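Local coordinates for phosphatase (Thermotoga maritima, PDB 1NF2), which probably removes phosphate groups from a substrate with the help of magnesium, as a hydrolase of the haloacid dehalogenase superfamily, at residues I209-D214 against A225-M231; D190-R196 against D218-E224. One frame throughout, in Å; residues are numbered along the deposited sequence.

Contact 1 of 2, residues I209-D214 against A225-M231; sequences IVVFGD and AGLRVAM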
# COMPACT_ATOMS: atom_id res chain seq x y z
N ILE A 209 -3.17 4.95 19.57
CA ILE A 209 -2.66 4.88 18.20
C ILE A 209 -2.56 6.21 17.48
O ILE A 209 -3.49 7.01 17.52
CB ILE A 209 -3.55 3.97 17.33
CG1 ILE A 209 -3.69 2.59 17.98
CG2 ILE A 209 -2.95 3.83 15.94
CD1 ILE A 209 -4.55 1.62 17.19
N VAL A 210 -1.43 6.44 16.82
CA VAL A 210 -1.22 7.65 16.04
C VAL A 210 -0.95 7.21 14.59
O VAL A 210 -0.25 6.22 14.38
CB VAL A 210 0.03 8.45 16.50
CG1 VAL A 210 0.08 9.80 15.80
CG2 VAL A 210 -0.00 8.63 17.99
N VAL A 211 -1.50 7.93 13.62
CA VAL A 211 -1.26 7.61 12.21
C VAL A 211 -0.79 8.85 11.47
O VAL A 211 -1.31 9.95 11.68
CB VAL A 211 -2.55 7.07 11.50
CG1 VAL A 211 -2.99 5.76 12.12
CG2 VAL A 211 -3.66 8.07 11.60
N PHE A 212 0.22 8.68 10.63
CA PHE A 212 0.75 9.76 9.80
C PHE A 212 0.40 9.40 8.37
O PHE A 212 0.65 8.27 7.94
CB PHE A 212 2.29 9.85 9.92
CG PHE A 212 2.78 10.36 11.25
CD1 PHE A 212 3.24 11.67 11.38
CD2 PHE A 212 2.82 9.53 12.36
CE1 PHE A 212 3.74 12.14 12.60
CE2 PHE A 212 3.30 9.99 13.59
CZ PHE A 212 3.77 11.30 13.70
N GLY A 213 -0.19 10.34 7.64
CA GLY A 213 -0.55 10.08 6.26
C GLY A 213 -0.59 11.33 5.41
O GLY A 213 -0.37 12.44 5.89
N ASP A 214 -0.88 11.14 4.12
CA ASP A 214 -0.96 12.24 3.18
C ASP A 214 -2.01 11.94 2.11
O ASP A 214 -2.42 12.83 1.36
CB ASP A 214 0.39 12.41 2.48
CG ASP A 214 0.64 11.32 1.43
OD1 ASP A 214 1.34 11.60 0.44
OD2 ASP A 214 0.14 10.18 1.61
N ALA A 225 -7.69 5.61 14.46
CA ALA A 225 -6.64 6.13 15.35
C ALA A 225 -7.10 7.20 16.33
O ALA A 225 -8.07 7.91 16.09
CB ALA A 225 -5.48 6.67 14.51
N GLY A 226 -6.37 7.31 17.44
CA GLY A 226 -6.69 8.31 18.45
C GLY A 226 -6.11 9.68 18.10
O GLY A 226 -6.66 10.69 18.50
N LEU A 227 -5.00 9.70 17.37
CA LEU A 227 -4.37 10.97 16.98
C LEU A 227 -4.10 10.95 15.47
O LEU A 227 -3.55 9.98 14.96
CB LEU A 227 -3.06 11.18 17.74
CG LEU A 227 -2.31 12.50 17.44
CD1 LEU A 227 -3.21 13.67 17.79
CD2 LEU A 227 -1.01 12.56 18.24
N ARG A 228 -4.47 12.02 14.77
CA ARG A 228 -4.29 12.08 13.31
C ARG A 228 -3.37 13.20 12.81
O ARG A 228 -3.65 14.38 12.98
CB ARG A 228 -5.66 12.18 12.64
CG ARG A 228 -6.61 11.05 13.04
CD ARG A 228 -7.98 11.20 12.41
NE ARG A 228 -8.73 12.31 12.98
CZ ARG A 228 -9.32 12.28 14.17
NH1 ARG A 228 -9.25 11.18 14.92
NH2 ARG A 228 -9.99 13.34 14.61
N VAL A 229 -2.29 12.81 12.15
CA VAL A 229 -1.31 13.76 11.63
C VAL A 229 -1.24 13.74 10.11
O VAL A 229 -0.95 12.71 9.51
CB VAL A 229 0.12 13.45 12.17
CG1 VAL A 229 1.08 14.58 11.78
CG2 VAL A 229 0.09 13.28 13.69
N ALA A 230 -1.49 14.89 9.50
CA ALA A 230 -1.43 15.04 8.05
C ALA A 230 -0.11 15.69 7.68
O ALA A 230 0.35 16.59 8.37
CB ALA A 230 -2.58 15.91 7.56
N MET A 231 0.50 15.22 6.60
CA MET A 231 1.75 15.80 6.15
C MET A 231 1.38 17.14 5.53
O MET A 231 0.25 17.33 5.09
CB MET A 231 2.41 14.88 5.10
CG MET A 231 2.82 13.51 5.65
SD MET A 231 3.67 13.62 7.28
CE MET A 231 4.58 12.53 7.25

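Contact 2 of 2, residues D190-R196 against D218-E224; sequences DKGKALR and DLFMFEE. With SO4 (sulfate ion), chain D.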
# COMPACT_ATOMS: atom_id res chain seq x y z
N ASP A 190 -8.98 -1.91 2.15
CA ASP A 190 -8.32 -0.61 2.25
C ASP A 190 -7.45 -0.60 3.50
O ASP A 190 -7.54 -1.50 4.33
CB ASP A 190 -9.35 0.53 2.29
CG ASP A 190 -10.28 0.45 3.49
OD1 ASP A 190 -9.78 0.47 4.63
OD2 ASP A 190 -11.51 0.38 3.29
N LYS A 191 -6.61 0.42 3.63
CA LYS A 191 -5.70 0.51 4.77
C LYS A 191 -6.41 0.56 6.12
O LYS A 191 -5.89 0.05 7.10
CB LYS A 191 -4.78 1.73 4.61
CG LYS A 191 -3.72 1.55 3.54
CD LYS A 191 -2.87 2.81 3.43
CE LYS A 191 -1.73 2.65 2.44
NZ LYS A 191 -1.02 3.95 2.28
N GLY A 192 -7.59 1.16 6.15
CA GLY A 192 -8.35 1.26 7.39
C GLY A 192 -8.84 -0.10 7.87
O GLY A 192 -8.69 -0.42 9.05
N LYS A 193 -9.42 -0.90 6.98
CA LYS A 193 -9.91 -2.22 7.37
C LYS A 193 -8.73 -3.06 7.82
O LYS A 193 -8.83 -3.84 8.78
CB LYS A 193 -10.62 -2.92 6.20
CG LYS A 193 -12.00 -2.38 5.88
CD LYS A 193 -12.77 -3.38 5.00
CE LYS A 193 -14.17 -2.90 4.65
NZ LYS A 193 -14.12 -1.68 3.80
N ALA A 194 -7.60 -2.91 7.13
CA ALA A 194 -6.42 -3.67 7.50
C ALA A 194 -5.93 -3.26 8.90
O ALA A 194 -5.57 -4.12 9.71
CB ALA A 194 -5.32 -3.48 6.47
N LEU A 195 -5.93 -1.96 9.19
CA LEU A 195 -5.48 -1.49 10.50
C LEU A 195 -6.43 -1.92 11.61
O LEU A 195 -5.99 -2.27 12.70
CB LEU A 195 -5.33 0.04 10.53
CG LEU A 195 -4.86 0.62 11.89
CD1 LEU A 195 -3.57 -0.06 12.31
CD2 LEU A 195 -4.68 2.12 11.81
N ARG A 196 -7.73 -1.89 11.32
CA ARG A 196 -8.73 -2.30 12.30
C ARG A 196 -8.54 -3.78 12.63
O ARG A 196 -8.66 -4.19 13.79
CB ARG A 196 -10.14 -2.08 11.76
CG ARG A 196 -11.21 -2.21 12.83
CD ARG A 196 -12.53 -2.62 12.22
NE ARG A 196 -13.09 -1.61 11.33
CZ ARG A 196 -13.88 -1.89 10.30
NH1 ARG A 196 -14.19 -3.15 10.02
NH2 ARG A 196 -14.36 -0.92 9.54
N ASP A 218 -4.90 6.80 2.96
CA ASP A 218 -4.58 6.87 4.40
C ASP A 218 -5.76 7.39 5.22
O ASP A 218 -5.87 7.11 6.41
CB ASP A 218 -3.37 7.78 4.63
CG ASP A 218 -2.11 7.26 3.95
OD1 ASP A 218 -1.26 8.10 3.58
OD2 ASP A 218 -1.98 6.03 3.81
N LEU A 219 -6.62 8.17 4.58
CA LEU A 219 -7.80 8.72 5.22
C LEU A 219 -8.58 7.61 5.93
O LEU A 219 -9.20 7.82 6.99
CB LEU A 219 -8.65 9.40 4.15
CG LEU A 219 -9.69 10.46 4.50
CD1 LEU A 219 -9.06 11.57 5.32
CD2 LEU A 219 -10.25 11.02 3.19
N PHE A 220 -8.56 6.41 5.36
CA PHE A 220 -9.26 5.27 5.93
C PHE A 220 -8.66 4.88 7.29
O PHE A 220 -9.39 4.42 8.17
CB PHE A 220 -9.18 4.06 4.98
CG PHE A 220 -10.05 4.19 3.75
CD1 PHE A 220 -11.42 3.95 3.82
CD2 PHE A 220 -9.50 4.55 2.52
CE1 PHE A 220 -12.23 4.05 2.67
CE2 PHE A 220 -10.29 4.66 1.38
CZ PHE A 220 -11.66 4.40 1.45
N MET A 221 -7.35 5.06 7.47
CA MET A 221 -6.69 4.72 8.73
C MET A 221 -7.05 5.69 9.85
O MET A 221 -7.07 5.32 11.02
CB MET A 221 -5.17 4.68 8.55
CG MET A 221 -4.67 3.51 7.68
SD MET A 221 -2.89 3.21 7.74
CE MET A 221 -2.87 1.79 8.39
N PHE A 222 -7.32 6.93 9.48
CA PHE A 222 -7.67 7.97 10.44
C PHE A 222 -8.81 7.57 11.36
O PHE A 222 -8.80 7.89 12.56
CB PHE A 222 -8.05 9.26 9.72
CG PHE A 222 -6.88 10.14 9.38
CD1 PHE A 222 -7.09 11.42 8.91
CD2 PHE A 222 -5.58 9.68 9.54
CE1 PHE A 222 -6.02 12.25 8.61
CE2 PHE A 222 -4.50 10.50 9.24
CZ PHE A 222 -4.73 11.79 8.77
N GLU A 223 -9.81 6.89 10.80
CA GLU A 223 -10.98 6.47 11.55
C GLU A 223 -10.63 5.46 12.63
O GLU A 223 -11.38 5.25 13.57
CB GLU A 223 -12.02 5.87 10.60
CG GLU A 223 -12.10 6.56 9.24
CD GLU A 223 -12.36 8.05 9.34
OE1 GLU A 223 -12.36 8.72 8.28
OE2 GLU A 223 -12.58 8.56 10.46
N GLU A 224 -9.47 4.82 12.48
CA GLU A 224 -9.01 3.82 13.43
C GLU A 224 -7.93 4.31 14.40
O GLU A 224 -7.31 3.50 15.10
CB GLU A 224 -8.48 2.61 12.67
CG GLU A 224 -9.46 2.02 11.67
CD GLU A 224 -10.77 1.62 12.32
OE1 GLU A 224 -10.74 0.96 13.37
OE2 GLU A 224 -11.84 1.98 11.78
S SO4 D . 0.30 4.87 -1.10
O1 SO4 D . 1.16 4.13 -0.18
O2 SO4 D . 0.07 4.05 -2.30
O3 SO4 D . -0.97 5.16 -0.42
O4 SO4 D . 0.93 6.12 -1.53

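Contact 1 of 2, residues I209-D214 against A225-M231
Phe212 and Val229 stand side by side on one face of a parallel strand pair, and the valine covers one face of the ring: Val229 CB lies 4.1 Å from the Phe212 ring centroid and 29° off its normal, a CH-pi contact. With CG anti to the carbonyl carbon (chi1 -71°), the ring rises beside Val229 and presents that face to it, Phe212 CD1 coming within 3.6 Å of Val229 CG1. The other valine branch, CG2, reaches back to Val210 CG1, which in turn packs at 3.8 Å against Leu227 CD2. The same face thus carries a continuous apolar row, on which Val254 and Val257 of helix 253-258 pack. On the reverse face Val211 directs both methyls at Ala225, CG1 being 3.6 Å from Ala225 CB.

Six backbone hydrogen bonds join the two segments; the strand axes run parallel, inclined by 15°. Four are nearly linear at the acceptor, among them Val229 N to Val211 O (3.1 Å). At the start Ile209 O takes two donors, Gly226 N (2.9 Å) and Leu227 N (3.1 Å), the former tilted from the carbonyl plane. At the far end Met231 CG sits 3.4 Å from Gly213 O, while Asp214 CB touches Met231 but its carboxylate turns away toward the magnesium ion, which it binds with Asp8 and Asp10. Neighbouring parallel strands with a metal-binding aspartate just past the end of one are characteristic of the Rossmann-like HAD core.

Contact 2 of 2, residues D190-R196 against D218-E224
Lys191 reaches along the side of Asp218. Its CB packs 3.6 Å from Met221 CG; beyond CG the chain is fully extended, which carries CD to 3.4 Å from Asp218 OD2, CE between that oxygen and sulfate O3 (3.7 and 3.9 Å), and NZ to 2.8 Å from Asp218 OD2 in a salt bridge. NZ meets OD2 on the syn side, 18° out of the carboxylate plane. NZ also donates to O3 of the sulfate (3.0 Å), more weakly to its O1, and pairs with Asp8, so the ammonium is shared among several anionic groups.

Close backbone approach accompanies this: Gly192 CA makes a CA-H...O contact with Phe220 O. Asp190, the N-cap of helix 191-202, accepts from Lys193 N through OD1, while its carboxylate stacks over one face of the Phe220 ring, the planes 13° apart. Farther along, Met221 CE abuts Leu195 CB (3.7 Å). Glu224 OE1 lies against Arg196 CG and bridges to Arg199, while Glu224 OE2 makes a long salt bridge with Arg196 NE (3.8 Å). A lysine linking Asp218, beside the magnesium here, to an anion is characteristic of the HAD phosphatase active site; the sulfate, probably from the crystallisation liquor, may mark a phosphate position.

In the fold
The centres of contacts 1 and 2 lie about 10 Å apart in the core domain, and their segments alternate along the chain: helix 191-202, strand 209-213, helix 216-222, strand 227-230. Contact 1 joins two neighbouring strands of the large mixed sheet, with helix 216-222 as the crossover of their beta-alpha-beta unit; contact 2 packs that crossover helix against the preceding helix. The layers meet where Phe222 CD2 lies 3.2 Å from Val211 CG2, and where Phe222 CB approaches Arg228 CD. At the C-terminal end of strand 209-213, Asp218 OD1 accepts from Asp214 N, which brings Asp218 beside Asp214, a ligand of the magnesium; Asp218 does not bind the ion in this model.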